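Local structure of putative DNA-binding protein (Ralstonia eutropha, 2OBP) at residues T35-L39 with P40-K44; G13-P16 with A17-E20. The protein is of unknown detailed function but probably binds DNA. One frame throughout, in Å; residues are numbered along the deposited sequence.

Both contacts lie at the start of a helix, and they follow each other in series along the chain. Interaction 2 (residues 13-20) comes first, where the chain enters helix 16-28; interaction 1 (residues 35-44) follows, where the loop after that helix leads into helix 39-46. Their centres are 18 Å apart and their nearest atoms about 7 Å, so they do not touch. The starts of two successive helices are thus both packed on helix 50-62, interaction 2 partly through the Asp15-Arg55 salt bridge and interaction 1 through Leu39 and Ile42. Interaction 1 is also joined to strand 76-80 of the hairpin, in a fold consistent with a winged helix.

Interaction 1 (T35-L39 with P40-K44); sequences TPWSL and PKIAK
Lys41 lays its aliphatic chain across one face of the Trp37 indole, four residues back along the chain. Its CB starts beside the backbone, 3.5 Å from Ser38 O, with CG set anti to the backbone N (chi1 -176°). CG approaches the benzene side of the indole at Trp37 CE3, and CD stands above the rim of the ring system near Trp37 CD2, 3.8 Å away, with Trp37 CG almost as near. CE then lies above the CD2-CE2 bond, on the side of the six-membered ring, in a CH-pi contact 3.5 Å from that ring's centroid. At the tip, NZ stands over the five-membered ring, 3.7 Å from its centroid and 17° off the ring normal, a cation-pi contact. Because the chain is extended beyond CG, methylene and ammonium groups can follow the same face.

Ile42 meets the tryptophan from another direction: its CG1 lies near the plane of the indole, at the edge, and touches Trp37 CB at 3.8 Å. The Ile42 CD1 methyl reaches on to Trp37 O. Val24, Glu27 and Ala28 of helix 16-28 also touch the indole, which therefore ties the loop to that helix. Leu39 CD2 meets Ile42 CD1 at 4.2 Å, and the same leucine packs on Arg54 and Leu57 of helix 50-62.

Two backbone bonds draw the turn together: Ile42 N donates to Ser38 O at 3.0 Å, and Ala43 N to Leu39 O at 2.9 Å, both nearly straight. Leu39 and Trp37 also make backbone hydrogen bonds to Gly76 and Ala78 of strand 76-80, respectively. With Ser38 in the N-cap position and Pro40 in the first turn, this is a helix N-terminus, here opening helix 39-46 of a compact fold in which three helices precede a beta hairpin, consistent with a winged-helix domain.

Interaction 2 (G13-P16 with A17-E20); sequences GIDP and AIVE
Asp15 grips the first turn of helix 16-28 with its carboxylate and its backbone carbonyl together. Its OD1 accepts a hydrogen bond from Ala17 N at 2.9 Å; the N-H comes from above the carboxylate plane, 35° out of it, and the bond is bent. CG stands anti to the backbone N (chi1 -177°), which swings the carboxylate forward over the start of the helix. The same OD1 also lies 3.4 Å from Ala17 CB. Behind it, Asp15 O receives Val19 N in an almost straight bond, long at 3.3 Å, and a weak second one from Ile18 N. Next along, Pro16 O takes Glu20 N at 2.9 Å, the donor tilted from the carbonyl plane.

This is a helix N-cap: the side chain of Asp15 occupies a position where the helix has no preceding carbonyl to meet its first N-H groups. The negative carboxylate would probably also interact favourably with the positive end of the helix dipole. Its other oxygen, OD2, forms a salt bridge with Arg55 of helix 50-62, so one side chain both caps the first helix and fastens it to its neighbour.

Packing is close on the side facing helix 50-62. There Ala17 is buried against Val56, with Leu48 from a loop nearby, and Ile18 crosses the Asp15 side chain at about a right angle, its CD1 3.7 Å from OD2, before reaching Gln59 and Leu60. Val19 is well covered too, packing on Phe92 close to the C-terminal end of the modelled chain. Toward solvent the contact thins out. The Pro16 ring is exposed, and so is Ile14, which meets the helix through CD1 and CG1, both against the one methyl Val19 CG2, CD1 the nearer at 3.5 Å.

Interaction 1 (T35-L39 with P40-K44)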
loop_
_atom_site.group_PDB
_atom_site.type_symbol
_atom_site.label_atom_id
_atom_site.label_comp_id
_atom_site.label_asym_id
_atom_site.label_seq_id
_atom_site.Cartn_x
_atom_site.Cartn_y
_atom_site.Cartn_z
ATOM N N THR A 35 8.902 9.894 -2.551
ATOM C CA THR A 35 9.421 8.540 -2.705
ATOM C C THR A 35 8.473 7.524 -2.105
ATOM O O THR A 35 8.008 7.719 -0.979
ATOM C CB THR A 35 10.767 8.454 -2.003
ATOM O OG1 THR A 35 11.654 9.398 -2.604
ATOM C CG2 THR A 35 11.348 7.039 -2.066
ATOM N N PRO A 36 8.152 6.433 -2.845
ATOM C CA PRO A 36 7.230 5.457 -2.239
ATOM C C PRO A 36 7.824 4.860 -0.983
ATOM O O PRO A 36 9.012 4.632 -0.933
ATOM C CB PRO A 36 7.117 4.349 -3.280
ATOM C CG PRO A 36 7.562 4.942 -4.555
ATOM C CD PRO A 36 8.544 6.028 -4.215
ATOM N N TRP A 37 6.976 4.556 -0.017
ATOM C CA TRP A 37 7.476 4.041 1.248
ATOM C C TRP A 37 7.962 2.618 1.123
ATOM O O TRP A 37 7.434 1.812 0.382
ATOM C CB TRP A 37 6.373 4.071 2.287
ATOM C CG TRP A 37 5.933 5.469 2.715
ATOM C CD1 TRP A 37 6.334 6.668 2.211
ATOM C CD2 TRP A 37 5.035 5.758 3.771
ATOM N NE1 TRP A 37 5.700 7.699 2.883
ATOM C CE2 TRP A 37 4.898 7.154 3.843
ATOM C CE3 TRP A 37 4.279 4.958 4.632
ATOM C CZ2 TRP A 37 4.048 7.768 4.755
ATOM C CZ3 TRP A 37 3.457 5.566 5.538
ATOM C CH2 TRP A 37 3.340 6.954 5.594
ATOM N N SER A 38 9.001 2.312 1.887
ATOM C CA SER A 38 9.501 0.965 1.966
ATOM C C SER A 38 8.537 0.031 2.681
ATOM O O SER A 38 7.726 0.446 3.509
ATOM C CB SER A 38 10.841 0.952 2.682
ATOM O OG SER A 38 10.789 1.152 4.097
ATOM N N LEU A 39 8.639 -1.262 2.366
ATOM C CA LEU A 39 7.678 -2.217 2.970
ATOM C C LEU A 39 7.668 -2.168 4.495
ATOM O O LEU A 39 6.599 -2.133 5.097
ATOM C CB LEU A 39 7.878 -3.634 2.433
ATOM C CG LEU A 39 7.859 -3.760 0.923
ATOM C CD1 LEU A 39 8.058 -5.248 0.521
ATOM C CD2 LEU A 39 6.614 -3.163 0.283
ATOM N N PRO A 40 8.842 -2.150 5.152
ATOM C CA PRO A 40 8.765 -2.115 6.625
ATOM C C PRO A 40 8.078 -0.872 7.210
ATOM O O PRO A 40 7.500 -0.935 8.301
ATOM C CB PRO A 40 10.241 -2.146 7.036
ATOM C CG PRO A 40 10.868 -2.864 5.874
ATOM C CD PRO A 40 10.225 -2.294 4.696
ATOM N N LYS A 41 8.233 0.265 6.557
ATOM C CA LYS A 41 7.572 1.477 6.960
ATOM C C LYS A 41 6.056 1.377 6.800
ATOM O O LYS A 41 5.290 1.773 7.703
ATOM C CB LYS A 41 8.113 2.656 6.159
ATOM C CG LYS A 41 7.514 3.974 6.634
ATOM C CD LYS A 41 8.089 5.179 5.944
ATOM C CE LYS A 41 7.302 6.438 6.282
ATOM N NZ LYS A 41 7.925 7.669 5.674
ATOM N N ILE A 42 5.618 0.813 5.677
ATOM C CA ILE A 42 4.181 0.583 5.481
ATOM C C ILE A 42 3.639 -0.349 6.582
ATOM O O ILE A 42 2.568 -0.082 7.171
ATOM C CB ILE A 42 3.903 -0.012 4.077
ATOM C CG1 ILE A 42 4.318 0.934 2.946
ATOM C CG2 ILE A 42 2.424 -0.299 3.898
ATOM C CD1 ILE A 42 4.532 0.252 1.531
ATOM N N ALA A 43 4.370 -1.442 6.841
ATOM C CA ALA A 43 3.983 -2.420 7.877
ATOM C C ALA A 43 3.918 -1.778 9.246
ATOM O O ALA A 43 2.972 -2.013 10.021
ATOM C CB ALA A 43 4.949 -3.621 7.881
ATOM N N LYS A 44 4.918 -0.958 9.568
ATOM C CA LYS A 44 4.911 -0.246 10.839
ATOM C C LYS A 44 3.735 0.706 10.946
ATOM O O LYS A 44 3.045 0.700 11.951
ATOM C CB LYS A 44 6.233 0.504 11.033
ATOM C CG LYS A 44 6.287 1.398 12.260
ATOM C CD LYS A 44 7.553 2.168 12.314
ATOM C CE LYS A 44 7.537 3.147 13.507
ATOM N NZ LYS A 44 8.848 3.198 14.131
#

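Interaction 2 (G13-P16 with A17-E20)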
loop_
_atom_site.group_PDB
_atom_site.type_symbol
_atom_site.label_atom_id
_atom_site.label_comp_id
_atom_site.label_asym_id
_atom_site.label_seq_id
_atom_site.Cartn_x
_atom_site.Cartn_y
_atom_site.Cartn_z
ATOM N N GLY A 13 -18.073 -6.167 8.147
ATOM C CA GLY A 13 -17.631 -7.398 7.417
ATOM C C GLY A 13 -16.344 -7.208 6.625
ATOM O O GLY A 13 -15.902 -8.111 5.937
ATOM N N ILE A 14 -15.731 -6.043 6.756
ATOM C CA ILE A 14 -14.623 -5.651 5.900
ATOM C C ILE A 14 -13.291 -6.092 6.512
ATOM O O ILE A 14 -13.126 -6.030 7.734
ATOM C CB ILE A 14 -14.666 -4.117 5.655
ATOM C CG1 ILE A 14 -13.806 -3.730 4.453
ATOM C CG2 ILE A 14 -14.216 -3.368 6.881
ATOM C CD1 ILE A 14 -14.157 -2.369 3.862
ATOM N N ASP A 15 -12.363 -6.576 5.675
ATOM C CA ASP A 15 -11.015 -6.947 6.143
ATOM C C ASP A 15 -10.278 -5.672 6.555
ATOM O O ASP A 15 -9.925 -4.838 5.690
ATOM C CB ASP A 15 -10.224 -7.686 5.050
ATOM C CG ASP A 15 -8.820 -8.170 5.530
ATOM O OD1 ASP A 15 -8.318 -7.697 6.555
ATOM O OD2 ASP A 15 -8.213 -9.050 4.875
ATOM N N PRO A 16 -10.020 -5.511 7.864
ATOM C CA PRO A 16 -9.428 -4.268 8.347
ATOM C C PRO A 16 -7.979 -4.093 7.863
ATOM O O PRO A 16 -7.483 -2.969 7.768
ATOM C CB PRO A 16 -9.526 -4.399 9.860
ATOM C CG PRO A 16 -9.529 -5.887 10.107
ATOM C CD PRO A 16 -10.290 -6.460 8.971
ATOM N N ALA A 17 -7.295 -5.201 7.594
ATOM C CA ALA A 17 -5.932 -5.119 7.100
ATOM C C ALA A 17 -5.849 -4.533 5.698
ATOM O O ALA A 17 -4.910 -3.762 5.388
ATOM C CB ALA A 17 -5.221 -6.496 7.167
ATOM N N ILE A 18 -6.804 -4.862 4.835
ATOM C CA ILE A 18 -6.799 -4.276 3.501
ATOM C C ILE A 18 -7.116 -2.753 3.590
ATOM O O ILE A 18 -6.481 -1.918 2.946
ATOM C CB ILE A 18 -7.740 -5.006 2.519
ATOM C CG1 ILE A 18 -7.292 -6.473 2.295
ATOM C CG2 ILE A 18 -7.749 -4.223 1.201
ATOM C CD1 ILE A 18 -8.279 -7.384 1.580
ATOM N N VAL A 19 -8.117 -2.411 4.387
ATOM C CA VAL A 19 -8.460 -1.017 4.618
ATOM C C VAL A 19 -7.269 -0.233 5.166
ATOM O O VAL A 19 -6.984 0.850 4.687
ATOM C CB VAL A 19 -9.677 -0.877 5.583
ATOM C CG1 VAL A 19 -9.889 0.602 5.943
ATOM C CG2 VAL A 19 -10.920 -1.510 4.957
ATOM N N GLU A 20 -6.567 -0.783 6.148
ATOM C CA GLU A 20 -5.484 -0.059 6.790
ATOM C C GLU A 20 -4.321 0.209 5.826
ATOM O O GLU A 20 -3.751 1.311 5.803
ATOM C CB GLU A 20 -4.989 -0.772 8.031
ATOM C CG GLU A 20 -4.159 0.134 8.940
ATOM C CD GLU A 20 -4.948 1.291 9.549
ATOM O OE1 GLU A 20 -6.200 1.238 9.574
ATOM O OE2 GLU A 20 -4.305 2.265 9.987
#